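Local atomic coordinates of uracil-dna glycosylase (Deinococcus radiodurans, PDB entry 4UQM), a protein that belongs to the uracil-DNA glycosylase superfamily of alpha/beta proteins and is bound here to two DNA strands. Residues E53-P58 and V147-A152; P105-N110 and P207-E212; E176-I181 and K197-I202. The protein carries 1 engineered substitution. All blocks are in the same frame, centred on the assembly; numbering follows the deposited sequence. Where two conformers were deposited one is given.

Contact 1: E53-P58 and V147-A152; sequences EYTIYP and VRAAQA. Engineered in segment 147-152: Ala150 (natural residue Gly).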
loop_
_atom_site.group_PDB
_atom_site.type_symbol
_atom_site.label_atom_id
_atom_site.label_comp_id
_atom_site.label_asym_id
_atom_site.label_seq_id
_atom_site.Cartn_x
_atom_site.Cartn_y
_atom_site.Cartn_z
ATOM N N GLU A 53 -10.325 22.844 5.089
ATOM C CA GLU A 53 -11.134 23.391 3.987
ATOM C C GLU A 53 -11.897 22.352 3.216
ATOM O O GLU A 53 -12.789 22.702 2.485
ATOM C CB GLU A 53 -10.269 24.219 3.029
ATOM C CG GLU A 53 -9.584 25.432 3.664
ATOM C CD GLU A 53 -10.555 26.484 4.160
ATOM O OE1 GLU A 53 -11.731 26.342 3.839
ATOM O OE2 GLU A 53 -10.126 27.454 4.802
ATOM N N TYR A 54 -11.494 21.076 3.317
ATOM C CA TYR A 54 -12.094 19.970 2.525
ATOM C C TYR A 54 -12.269 18.741 3.344
ATOM O O TYR A 54 -11.784 18.685 4.447
ATOM C CB TYR A 54 -11.149 19.615 1.404
ATOM C CG TYR A 54 -10.896 20.695 0.401
ATOM C CD1 TYR A 54 -11.900 21.045 -0.497
ATOM C CD2 TYR A 54 -9.649 21.293 0.279
ATOM C CE1 TYR A 54 -11.664 22.001 -1.492
ATOM C CE2 TYR A 54 -9.404 22.241 -0.714
ATOM C CZ TYR A 54 -10.398 22.588 -1.596
ATOM O OH TYR A 54 -10.160 23.536 -2.619
ATOM N N THR A 55 -12.988 17.766 2.783
ATOM C CA THR A 55 -13.021 16.426 3.312
ATOM C C THR A 55 -11.829 15.682 2.731
ATOM O O THR A 55 -11.737 15.544 1.502
ATOM C CB THR A 55 -14.344 15.752 2.964
ATOM O OG1 THR A 55 -15.451 16.512 3.508
ATOM C CG2 THR A 55 -14.366 14.302 3.514
ATOM N N ILE A 56 -10.984 15.192 3.612
ATOM C CA ILE A 56 -9.753 14.478 3.226
ATOM C C ILE A 56 -9.813 13.033 3.762
ATOM O O ILE A 56 -10.133 12.809 4.902
ATOM C CB ILE A 56 -8.465 15.176 3.781
ATOM C CG1 ILE A 56 -8.430 16.652 3.356
ATOM C CG2 ILE A 56 -7.190 14.454 3.457
ATOM C CD1 ILE A 56 -8.485 16.869 1.849
ATOM N N TYR A 57 -9.416 12.070 2.916
ATOM C CA TYR A 57 -9.412 10.676 3.252
ATOM C C TYR A 57 -7.981 10.126 3.197
ATOM O O TYR A 57 -7.136 10.638 2.480
ATOM C CB TYR A 57 -10.271 9.905 2.252
ATOM C CG TYR A 57 -11.722 10.319 2.219
ATOM C CD1 TYR A 57 -12.504 10.400 3.360
ATOM C CD2 TYR A 57 -12.317 10.664 1.007
ATOM C CE1 TYR A 57 -13.844 10.759 3.279
ATOM C CE2 TYR A 57 -13.649 11.000 0.923
ATOM C CZ TYR A 57 -14.407 11.063 2.057
ATOM O OH TYR A 57 -15.740 11.432 1.984
ATOM N N PRO A 58 -7.696 9.063 3.975
ATOM C CA PRO A 58 -8.545 8.517 5.022
ATOM C C PRO A 58 -8.560 9.464 6.234
ATOM O O PRO A 58 -7.865 10.461 6.250
ATOM C CB PRO A 58 -7.800 7.236 5.407
ATOM C CG PRO A 58 -6.349 7.621 5.211
ATOM C CD PRO A 58 -6.369 8.466 3.959
ATOM N N VAL A 147 -5.948 11.969 0.190
ATOM C CA VAL A 147 -6.618 12.447 -1.017
ATOM C C VAL A 147 -7.804 13.300 -0.636
ATOM O O VAL A 147 -8.433 13.101 0.396
ATOM C CB VAL A 147 -7.065 11.247 -1.868
ATOM C CG1 VAL A 147 -8.104 10.382 -1.155
ATOM C CG2 VAL A 147 -7.570 11.689 -3.234
ATOM N N ARG A 148 -8.075 14.316 -1.430
ATOM C CA ARG A 148 -9.304 15.107 -1.276
ATOM C C ARG A 148 -10.495 14.328 -1.830
ATOM O O ARG A 148 -10.396 13.659 -2.889
ATOM C CB ARG A 148 -9.136 16.443 -2.016
ATOM C CG ARG A 148 -10.110 17.524 -1.666
ATOM C CD ARG A 148 -9.809 18.752 -2.513
ATOM N NE ARG A 148 -8.421 19.298 -2.488
ATOM C CZ ARG A 148 -7.923 20.169 -3.351
ATOM N NH1 ARG A 148 -8.647 20.661 -4.339
ATOM N NH2 ARG A 148 -6.704 20.591 -3.242
ATOM N N ALA A 149 -11.620 14.383 -1.123
ATOM C CA ALA A 149 -12.821 13.721 -1.571
ATOM C C ALA A 149 -13.143 13.970 -3.014
ATOM O O ALA A 149 -13.045 15.091 -3.489
ATOM C CB ALA A 149 -14.004 14.124 -0.690
ATOM N N ALA A 150 -13.536 12.917 -3.705
ATOM C CA ALA A 150 -13.920 12.956 -5.101
ATOM C C ALA A 150 -12.878 13.271 -6.139
ATOM O O ALA A 150 -13.243 13.316 -7.324
ATOM C CB ALA A 150 -15.145 13.851 -5.308
ATOM N N GLN A 151 -11.595 13.404 -5.755
ATOM C CA GLN A 151 -10.573 13.915 -6.656
ATOM C C GLN A 151 -9.284 13.046 -6.626
ATOM O O GLN A 151 -8.379 13.276 -5.812
ATOM C CB GLN A 151 -10.269 15.351 -6.249
ATOM C CG GLN A 151 -11.416 16.324 -6.409
ATOM C CD GLN A 151 -11.206 17.708 -5.744
ATOM O OE1 GLN A 151 -10.110 18.292 -5.839
ATOM N NE2 GLN A 151 -12.270 18.256 -5.118
ATOM N N ALA A 152 -9.220 12.012 -7.472
ATOM C CA ALA A 152 -8.069 11.152 -7.484
ATOM C C ALA A 152 -6.773 11.901 -7.730
ATOM O O ALA A 152 -6.675 12.762 -8.605
ATOM C CB ALA A 152 -8.229 10.041 -8.512
#
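Tyr57 and Val147 face each other as a hydrogen-bonded antiparallel pair that uses both peptide groups: Tyr57 N gives to Val147 O at 2.9 Å, and Val147 N returns the bond to Tyr57 O. A third bond, from Ala149 N to Thr55 O (2.9 Å), runs nearly straight at 169°. Ile56 and Arg148 form the non-hydrogen-bonded pair, where Arg148 N turns away to the hydroxyl of Ser154 and Ile56 CA makes a CA-H...O contact with Val147 O at 3.4 Å. Arg148 O is taken up by Gln151 N, closing a type II turn that carries the engineered Ala150. The Arg148 side chain, with CG anti to the backbone N (chi1 -164°) and a bend at chi3, lies across one face of Tyr54. CD sits over the ring centre, 3.6 Å from the centroid, and the guanidinium beyond it is stacked almost parallel to the ring, displaced toward CE2. This off-centre cation-pi contact is combined with a salt bridge to Glu50, so NE has a charged acceptor while the group rests flat on the ring. On the Ile56–Arg148 face, Ile56 CD1 packs 3.7 Å from Arg148 CA; on the other, Tyr57 CE2 meets Ala149 CB at 3.5 Å. The two-strand antiparallel sheet, separate from the parallel one, joins the chain just after helix 38-53 to the segment following strand 138-142.

Contact 2: P105-N110 and P207-E212; sequences PPSLRN and PSPLSE. With nucleotides of chain B; nucleotides of chain C.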
loop_
_atom_site.group_PDB
_atom_site.type_symbol
_atom_site.label_atom_id
_atom_site.label_comp_id
_atom_site.label_asym_id
_atom_site.label_seq_id
_atom_site.Cartn_x
_atom_site.Cartn_y
_atom_site.Cartn_z
ATOM N N PRO A 105 -14.968 -1.928 -3.543
ATOM C CA PRO A 105 -14.825 -0.994 -4.654
ATOM C C PRO A 105 -14.355 -1.639 -5.973
ATOM O O PRO A 105 -13.741 -2.732 -5.975
ATOM C CB PRO A 105 -13.736 -0.030 -4.147
ATOM C CG PRO A 105 -13.829 -0.106 -2.662
ATOM C CD PRO A 105 -14.085 -1.562 -2.427
ATOM N N PRO A 106 -14.574 -0.970 -7.091
ATOM C CA PRO A 106 -14.141 -1.524 -8.383
ATOM C C PRO A 106 -12.704 -2.019 -8.462
ATOM O O PRO A 106 -12.449 -3.082 -9.061
ATOM C CB PRO A 106 -14.395 -0.365 -9.379
ATOM C CG PRO A 106 -15.507 0.387 -8.719
ATOM C CD PRO A 106 -15.318 0.295 -7.236
ATOM N N SER A 107 -11.740 -1.279 -7.908
ATOM C CA SER A 107 -10.376 -1.743 -7.964
ATOM C C SER A 107 -10.206 -3.096 -7.306
ATOM O O SER A 107 -9.450 -3.961 -7.801
ATOM C CB SER A 107 -9.430 -0.719 -7.312
ATOM O OG SER A 107 -9.417 0.522 -8.056
ATOM N N LEU A 108 -10.808 -3.231 -6.132
ATOM C CA LEU A 108 -10.686 -4.464 -5.386
ATOM C C LEU A 108 -11.476 -5.597 -6.062
ATOM O O LEU A 108 -11.025 -6.746 -6.065
ATOM C CB LEU A 108 -11.087 -4.276 -3.922
ATOM C CG LEU A 108 -10.848 -5.484 -2.984
ATOM C CD1 LEU A 108 -9.405 -5.983 -3.022
ATOM C CD2 LEU A 108 -11.295 -5.192 -1.557
ATOM N N ARG A 109 -12.616 -5.283 -6.677
ATOM C CA ARG A 109 -13.305 -6.286 -7.506
ATOM C C ARG A 109 -12.386 -6.803 -8.563
ATOM O O ARG A 109 -12.402 -7.988 -8.855
ATOM C CB ARG A 109 -14.531 -5.709 -8.172
ATOM C CG ARG A 109 -15.575 -5.362 -7.180
ATOM C CD ARG A 109 -16.890 -5.094 -7.806
ATOM N NE ARG A 109 -17.688 -4.555 -6.749
ATOM C CZ ARG A 109 -18.319 -5.280 -5.850
ATOM N NH1 ARG A 109 -18.310 -6.641 -5.895
ATOM N NH2 ARG A 109 -18.995 -4.619 -4.938
ATOM N N ASN A 110 -11.587 -5.905 -9.158
ATOM C CA ASN A 110 -10.658 -6.340 -10.201
ATOM C C ASN A 110 -9.500 -7.139 -9.627
ATOM O O ASN A 110 -9.088 -8.124 -10.236
ATOM C CB ASN A 110 -10.172 -5.135 -10.987
ATOM C CG ASN A 110 -11.213 -4.628 -11.957
ATOM O OD1 ASN A 110 -12.188 -5.313 -12.258
ATOM N ND2 ASN A 110 -10.985 -3.447 -12.509
ATOM N N PRO A 207 -5.167 -1.514 -10.790
ATOM C CA PRO A 207 -6.368 -2.358 -10.994
ATOM C C PRO A 207 -7.730 -1.606 -11.114
ATOM O O PRO A 207 -8.757 -2.218 -11.330
ATOM C CB PRO A 207 -6.396 -3.212 -9.734
ATOM C CG PRO A 207 -5.638 -2.412 -8.677
ATOM C CD PRO A 207 -4.543 -1.740 -9.475
ATOM N N SER A 208 -7.743 -0.274 -11.031
ATOM C CA SER A 208 -8.927 0.495 -11.320
ATOM C C SER A 208 -9.526 0.061 -12.645
ATOM O O SER A 208 -8.790 -0.213 -13.608
ATOM C CB SER A 208 -8.567 1.988 -11.456
ATOM O OG SER A 208 -9.724 2.713 -11.833
ATOM N N PRO A 209 -10.853 0.063 -12.764
ATOM C CA PRO A 209 -11.474 -0.232 -14.072
ATOM C C PRO A 209 -10.960 0.726 -15.171
ATOM O O PRO A 209 -10.923 0.320 -16.332
ATOM C CB PRO A 209 -12.955 -0.100 -13.771
ATOM C CG PRO A 209 -13.037 0.730 -12.581
ATOM C CD PRO A 209 -11.873 0.329 -11.734
ATOM N N LEU A 210 -10.525 1.955 -14.822
ATOM C CA LEU A 210 -10.045 2.907 -15.827
ATOM C C LEU A 210 -8.658 2.567 -16.373
ATOM O O LEU A 210 -8.229 3.216 -17.348
ATOM C CB LEU A 210 -9.962 4.305 -15.257
ATOM C CG LEU A 210 -11.243 4.871 -14.647
ATOM C CD1 LEU A 210 -10.986 6.275 -14.099
ATOM C CD2 LEU A 210 -12.376 4.818 -15.621
ATOM N N SER A 211 -7.980 1.585 -15.796
ATOM C CA SER A 211 -6.718 1.080 -16.293
ATOM C C SER A 211 -6.664 -0.442 -16.373
ATOM O O SER A 211 -5.568 -1.020 -16.532
ATOM C CB SER A 211 -5.611 1.591 -15.391
ATOM O OG SER A 211 -5.931 1.389 -14.008
ATOM N N GLU A 212 -7.814 -1.110 -16.242
ATOM C CA GLU A 212 -7.796 -2.551 -16.027
ATOM C C GLU A 212 -7.175 -3.342 -17.163
ATOM O O GLU A 212 -6.612 -4.425 -16.911
ATOM C CB GLU A 212 -9.179 -3.092 -15.652
ATOM C CG GLU A 212 -10.153 -3.009 -16.815
ATOM C CD GLU A 212 -11.568 -3.445 -16.487
ATOM O OE1 GLU A 212 -11.999 -3.328 -15.343
ATOM O OE2 GLU A 212 -12.250 -3.920 -17.420
ATOM P P DG B 10 -8.342 5.994 -10.737
ATOM O OP1 DG B 10 -8.165 7.249 -11.443
ATOM O OP2 DG B 10 -9.612 5.389 -10.693
ATOM O "O5'" DG B 10 -7.300 4.903 -11.241
ATOM C "C5'" DG B 10 -6.001 5.230 -11.652
ATOM C "C4'" DG B 10 -5.684 4.519 -12.945
ATOM O "O4'" DG B 10 -6.696 4.890 -13.896
ATOM C "C3'" DG B 10 -4.349 4.910 -13.558
ATOM O "O3'" DG B 10 -3.700 3.743 -14.063
ATOM C "C2'" DG B 10 -4.742 5.895 -14.648
ATOM C "C1'" DG B 10 -6.119 5.429 -15.055
ATOM N N9 DG B 10 -7.000 6.485 -15.559
ATOM C C8 DG B 10 -7.596 7.479 -14.831
ATOM N N7 DG B 10 -8.315 8.287 -15.555
ATOM C C5 DG B 10 -8.176 7.803 -16.845
ATOM C C6 DG B 10 -8.706 8.286 -18.066
ATOM O O6 DG B 10 -9.419 9.262 -18.254
ATOM N N1 DG B 10 -8.315 7.498 -19.138
ATOM C C2 DG B 10 -7.517 6.389 -19.046
ATOM N N2 DG B 10 -7.254 5.753 -20.186
ATOM N N3 DG B 10 -6.997 5.946 -17.919
ATOM C C4 DG B 10 -7.369 6.692 -16.865
ATOM P P DA B 8 -16.139 8.092 -7.945
ATOM O OP1 DA B 8 -17.218 8.407 -6.976
ATOM O OP2 DA B 8 -14.949 8.967 -8.148
ATOM O "O5'" DA B 8 -15.713 6.556 -7.910
ATOM C "C5'" DA B 8 -14.517 6.200 -8.596
ATOM C "C4'" DA B 8 -14.486 4.720 -8.891
ATOM O "O4'" DA B 8 -15.306 4.423 -10.046
ATOM C "C3'" DA B 8 -13.081 4.241 -9.234
ATOM O "O3'" DA B 8 -12.839 2.933 -8.736
ATOM C "C2'" DA B 8 -13.054 4.205 -10.745
ATOM C "C1'" DA B 8 -14.506 3.974 -11.128
ATOM N N9 DA B 8 -14.900 4.713 -12.329
ATOM C C8 DA B 8 -15.602 4.224 -13.403
ATOM N N7 DA B 8 -15.765 5.097 -14.367
ATOM C C5 DA B 8 -15.111 6.231 -13.907
ATOM C C6 DA B 8 -14.900 7.499 -14.479
ATOM N N6 DA B 8 -15.374 7.859 -15.676
ATOM N N1 DA B 8 -14.210 8.409 -13.755
ATOM C C2 DA B 8 -13.722 8.042 -12.561
ATOM N N3 DA B 8 -13.846 6.878 -11.925
ATOM C C4 DA B 8 -14.557 6.003 -12.661
ATOM P P DT C 10 -13.235 -0.385 -21.040
ATOM O OP1 DT C 10 -13.039 -1.854 -21.223
ATOM O OP2 DT C 10 -14.081 0.373 -22.024
ATOM O "O5'" DT C 10 -13.807 -0.147 -19.577
ATOM C "C5'" DT C 10 -13.402 -0.940 -18.450
ATOM C "C4'" DT C 10 -14.522 -0.938 -17.437
ATOM O "O4'" DT C 10 -14.995 0.423 -17.307
ATOM C "C3'" DT C 10 -15.729 -1.782 -17.850
ATOM O "O3'" DT C 10 -16.078 -2.775 -16.909
ATOM C "C2'" DT C 10 -16.927 -0.876 -17.665
ATOM C "C1'" DT C 10 -16.373 0.529 -17.634
ATOM N N1 DT C 10 -16.510 1.335 -18.872
ATOM C C2 DT C 10 -16.590 0.723 -20.110
ATOM O O2 DT C 10 -16.498 -0.481 -20.271
ATOM N N3 DT C 10 -16.753 1.585 -21.164
ATOM C C4 DT C 10 -16.849 2.963 -21.111
ATOM O O4 DT C 10 -16.975 3.607 -22.149
ATOM C C5 DT C 10 -16.791 3.535 -19.782
ATOM C C7 DT C 10 -16.897 5.018 -19.625
ATOM C C6 DT C 10 -16.632 2.703 -18.744
#
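Asn110 ND2 is gripped by two acceptors of the loop 207-212. The shorter bond reaches Pro207 O at 2.8 Å; it lies in the plane of the amide and is fairly straight (164°). The second goes to Glu212 OE1 at 3.0 Å, is more bent, and meets the carboxylate from its anti side, somewhat out of the carboxylate plane, with the amide and carboxylate planes turned 67° apart. Glu212 gets there with CG wedged between its backbone N and carbonyl carbon (chi1 69°) and an extended chain beyond. Lys113 donates to Asn110 OD1, so both ends of the amide are held and its rotation is fixed; a lysine at OD1 would also be expected to polarise the amide toward its acceptors. One helical turn earlier, Pro106 CB packs on Pro209 CD at 3.5 Å. Ser107 OG passes close to Ser208 CA, but its hydrogen bond goes to a modified residue outside the two segments. The same loop also meets the DNA. Ser208 OG donates to OP2 of DG10 of chain B (2.9 Å) while accepting from Leu210 N in an ST turn, which holds the hydroxyl at the phosphate. Leu210 lays CD2 against the base of DA8 of chain B, 3.5 Å from C5, and Glu212 OE2 comes near the sugar of DT10 of chain C. The contact thus ties the first turn of helix 106-118, begun by Pro105 as N-cap, to the DNA-contacting loop between strand 200-204 and helix 220-230.

Contact 3: E176-I181 and K197-I202; sequences ERVVFI and KNHVVI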
loop_
_atom_site.group_PDB
_atom_site.type_symbol
_atom_site.label_atom_id
_atom_site.label_comp_id
_atom_site.label_asym_id
_atom_site.label_seq_id
_atom_site.Cartn_x
_atom_site.Cartn_y
_atom_site.Cartn_z
ATOM N N GLU A 176 16.853 -9.932 3.312
ATOM C CA GLU A 176 15.984 -11.013 2.824
ATOM C C GLU A 176 15.032 -10.515 1.775
ATOM O O GLU A 176 14.571 -9.391 1.857
ATOM C CB GLU A 176 15.191 -11.676 3.929
ATOM C CG GLU A 176 14.978 -13.153 3.603
ATOM C CD GLU A 176 14.581 -13.990 4.799
ATOM O OE1 GLU A 176 14.217 -13.370 5.841
ATOM O OE2 GLU A 176 14.650 -15.249 4.697
ATOM N N ARG A 177 14.777 -11.373 0.789
ATOM C CA ARG A 177 13.914 -11.037 -0.327
ATOM C C ARG A 177 12.579 -10.401 0.069
ATOM O O ARG A 177 11.789 -10.926 0.868
ATOM C CB ARG A 177 13.593 -12.289 -1.159
ATOM C CG ARG A 177 12.593 -12.016 -2.275
ATOM C CD ARG A 177 12.653 -13.059 -3.345
ATOM N NE ARG A 177 13.866 -12.963 -4.187
ATOM C CZ ARG A 177 14.087 -13.727 -5.244
ATOM N NH1 ARG A 177 13.290 -14.770 -5.513
ATOM N NH2 ARG A 177 15.160 -13.524 -6.002
ATOM N N VAL A 178 12.294 -9.284 -0.564
ATOM C CA VAL A 178 10.999 -8.654 -0.586
ATOM C C VAL A 178 10.540 -8.563 -2.033
ATOM O O VAL A 178 11.323 -8.213 -2.952
ATOM C CB VAL A 178 11.058 -7.255 0.054
ATOM C CG1 VAL A 178 9.755 -6.564 -0.075
ATOM C CG2 VAL A 178 11.439 -7.393 1.524
ATOM N N VAL A 179 9.276 -8.874 -2.246
ATOM C CA VAL A 179 8.635 -8.642 -3.537
ATOM C C VAL A 179 7.891 -7.333 -3.503
ATOM O O VAL A 179 6.977 -7.140 -2.679
ATOM C CB VAL A 179 7.710 -9.820 -3.905
ATOM C CG1 VAL A 179 7.039 -9.589 -5.267
ATOM C CG2 VAL A 179 8.403 -11.191 -3.839
ATOM N N PHE A 180 8.240 -6.436 -4.396
ATOM C CA PHE A 180 7.580 -5.170 -4.564
ATOM C C PHE A 180 6.650 -5.240 -5.748
ATOM O O PHE A 180 7.108 -5.503 -6.875
ATOM C CB PHE A 180 8.615 -4.063 -4.823
ATOM C CG PHE A 180 9.604 -3.816 -3.686
ATOM C CD1 PHE A 180 10.683 -4.663 -3.452
ATOM C CD2 PHE A 180 9.457 -2.702 -2.873
ATOM C CE1 PHE A 180 11.605 -4.373 -2.465
ATOM C CE2 PHE A 180 10.369 -2.410 -1.841
ATOM C CZ PHE A 180 11.436 -3.266 -1.639
ATOM N N ILE A 181 5.377 -4.974 -5.503
ATOM C CA ILE A 181 4.335 -4.947 -6.543
ATOM C C ILE A 181 3.906 -3.498 -6.734
ATOM O O ILE A 181 3.328 -2.892 -5.857
ATOM C CB ILE A 181 3.095 -5.816 -6.148
ATOM C CG1 ILE A 181 3.523 -7.261 -5.840
ATOM C CG2 ILE A 181 1.998 -5.727 -7.205
ATOM C CD1 ILE A 181 2.355 -8.070 -5.268
ATOM N N LYS A 197 19.895 -6.790 -4.166
ATOM C CA LYS A 197 20.161 -7.939 -5.049
ATOM C C LYS A 197 19.130 -9.067 -4.878
ATOM O O LYS A 197 18.865 -9.823 -5.819
ATOM C CB LYS A 197 21.578 -8.508 -4.860
ATOM C CG LYS A 197 21.922 -9.114 -3.492
ATOM C CD LYS A 197 23.361 -9.675 -3.438
ATOM N N ASN A 198 18.573 -9.185 -3.680
ATOM C CA ASN A 198 17.603 -10.247 -3.441
ATOM C C ASN A 198 16.177 -9.900 -3.662
ATOM O O ASN A 198 15.303 -10.765 -3.510
ATOM C CB ASN A 198 17.745 -10.782 -2.030
ATOM C CG ASN A 198 19.056 -11.478 -1.826
ATOM O OD1 ASN A 198 19.565 -12.208 -2.710
ATOM N ND2 ASN A 198 19.639 -11.255 -0.654
ATOM N N HIS A 199 15.898 -8.661 -4.036
ATOM C CA HIS A 199 14.517 -8.241 -4.171
ATOM C C HIS A 199 13.971 -8.496 -5.582
ATOM O O HIS A 199 14.733 -8.714 -6.498
ATOM C CB HIS A 199 14.365 -6.778 -3.772
ATOM C CG HIS A 199 14.805 -6.514 -2.367
ATOM N ND1 HIS A 199 14.607 -7.436 -1.366
ATOM C CD2 HIS A 199 15.442 -5.471 -1.790
ATOM C CE1 HIS A 199 15.113 -6.989 -0.240
ATOM N NE2 HIS A 199 15.615 -5.792 -0.465
ATOM N N VAL A 200 12.648 -8.465 -5.713
ATOM C CA VAL A 200 11.944 -8.696 -6.969
ATOM C C VAL A 200 10.957 -7.597 -7.157
ATOM O O VAL A 200 10.241 -7.239 -6.219
ATOM C CB VAL A 200 11.249 -10.079 -6.964
ATOM C CG1 VAL A 200 10.361 -10.292 -8.187
ATOM C CG2 VAL A 200 12.268 -11.223 -6.868
ATOM N N VAL A 201 10.837 -7.096 -8.377
ATOM C CA VAL A 201 9.859 -6.101 -8.741
ATOM C C VAL A 201 8.890 -6.667 -9.770
ATOM O O VAL A 201 9.295 -7.257 -10.781
ATOM C CB VAL A 201 10.500 -4.839 -9.301
ATOM C CG1 VAL A 201 9.443 -3.806 -9.648
ATOM C CG2 VAL A 201 11.487 -4.293 -8.277
ATOM N N ILE A 202 7.606 -6.493 -9.468
ATOM C CA ILE A 202 6.524 -6.799 -10.372
ATOM C C ILE A 202 5.775 -5.505 -10.618
ATOM O O ILE A 202 5.407 -4.810 -9.668
ATOM C CB ILE A 202 5.599 -7.865 -9.745
ATOM C CG1 ILE A 202 6.367 -9.145 -9.553
ATOM C CG2 ILE A 202 4.373 -8.094 -10.640
ATOM C CD1 ILE A 202 5.693 -10.150 -8.631
HETATM O O HOH W 1 16.499 -10.940 -6.597
#
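His199 turns a face of its ring to the edge of Phe180, a T-shaped pair with centroids 5.6 Å apart and planes at 67°; Phe180 CE1 points at His199 CG. With CG anti to its own carbonyl carbon (chi1 -59°), the imidazole lies alongside Val178, pointing the same way. There ND1 accepts from Val178 N at 3.1 Å, the donor tilted out of the ring plane, while NE2 bonds to Asn172 O, so both ring nitrogens are engaged. These residues lead into the parallel pairing of strands 179-183 and 200-204, the two strands of a beta-alpha-beta unit at one border of the central sheet. Val200 bonds through N and O to Val178 O and Phe180 N, and Phe180 O then accepts from Ile202 N. On the opposite side of the strands from His199, Arg177 bends at chi3 and brings NE to Asn198 O, a 2.7 Å hydrogen bond with the oxygen in the guanidinium plane. Val200 CG2 sits over the centre of one guanidinium face, 3.5 Å from CZ. NH2 reaches a water shared with Lys197 O and His199 O, and NH1 bonds to Ala227 O. Farther along, Ile202 CD1 meets Val179 CG1 at 3.7 Å, both side chains touching Thr224 of helix 220-230.

Contact 1 and contact 3 lie on opposite sides of the chain's centre, about 32 Å apart between centres, while the centre of contact 2 is about 19 Å from that of contact 1 and about 24 Å from that of contact 3. Along the sequence contacts 1 and 2 interleave, 105-110 falling between the segments of contact 1 and 207-212 after both. Contact 3 comes after contact 1 and lies wholly between the halves of contact 2. Strand 200-204 links the last two directly, connecting the border of the parallel sheet to the loop that reaches the DNA. Contacts 1 and 2 lie near the DNA, contact 1 within about 4 Å at the nearest atoms, while contact 3 is about 11 Å from it.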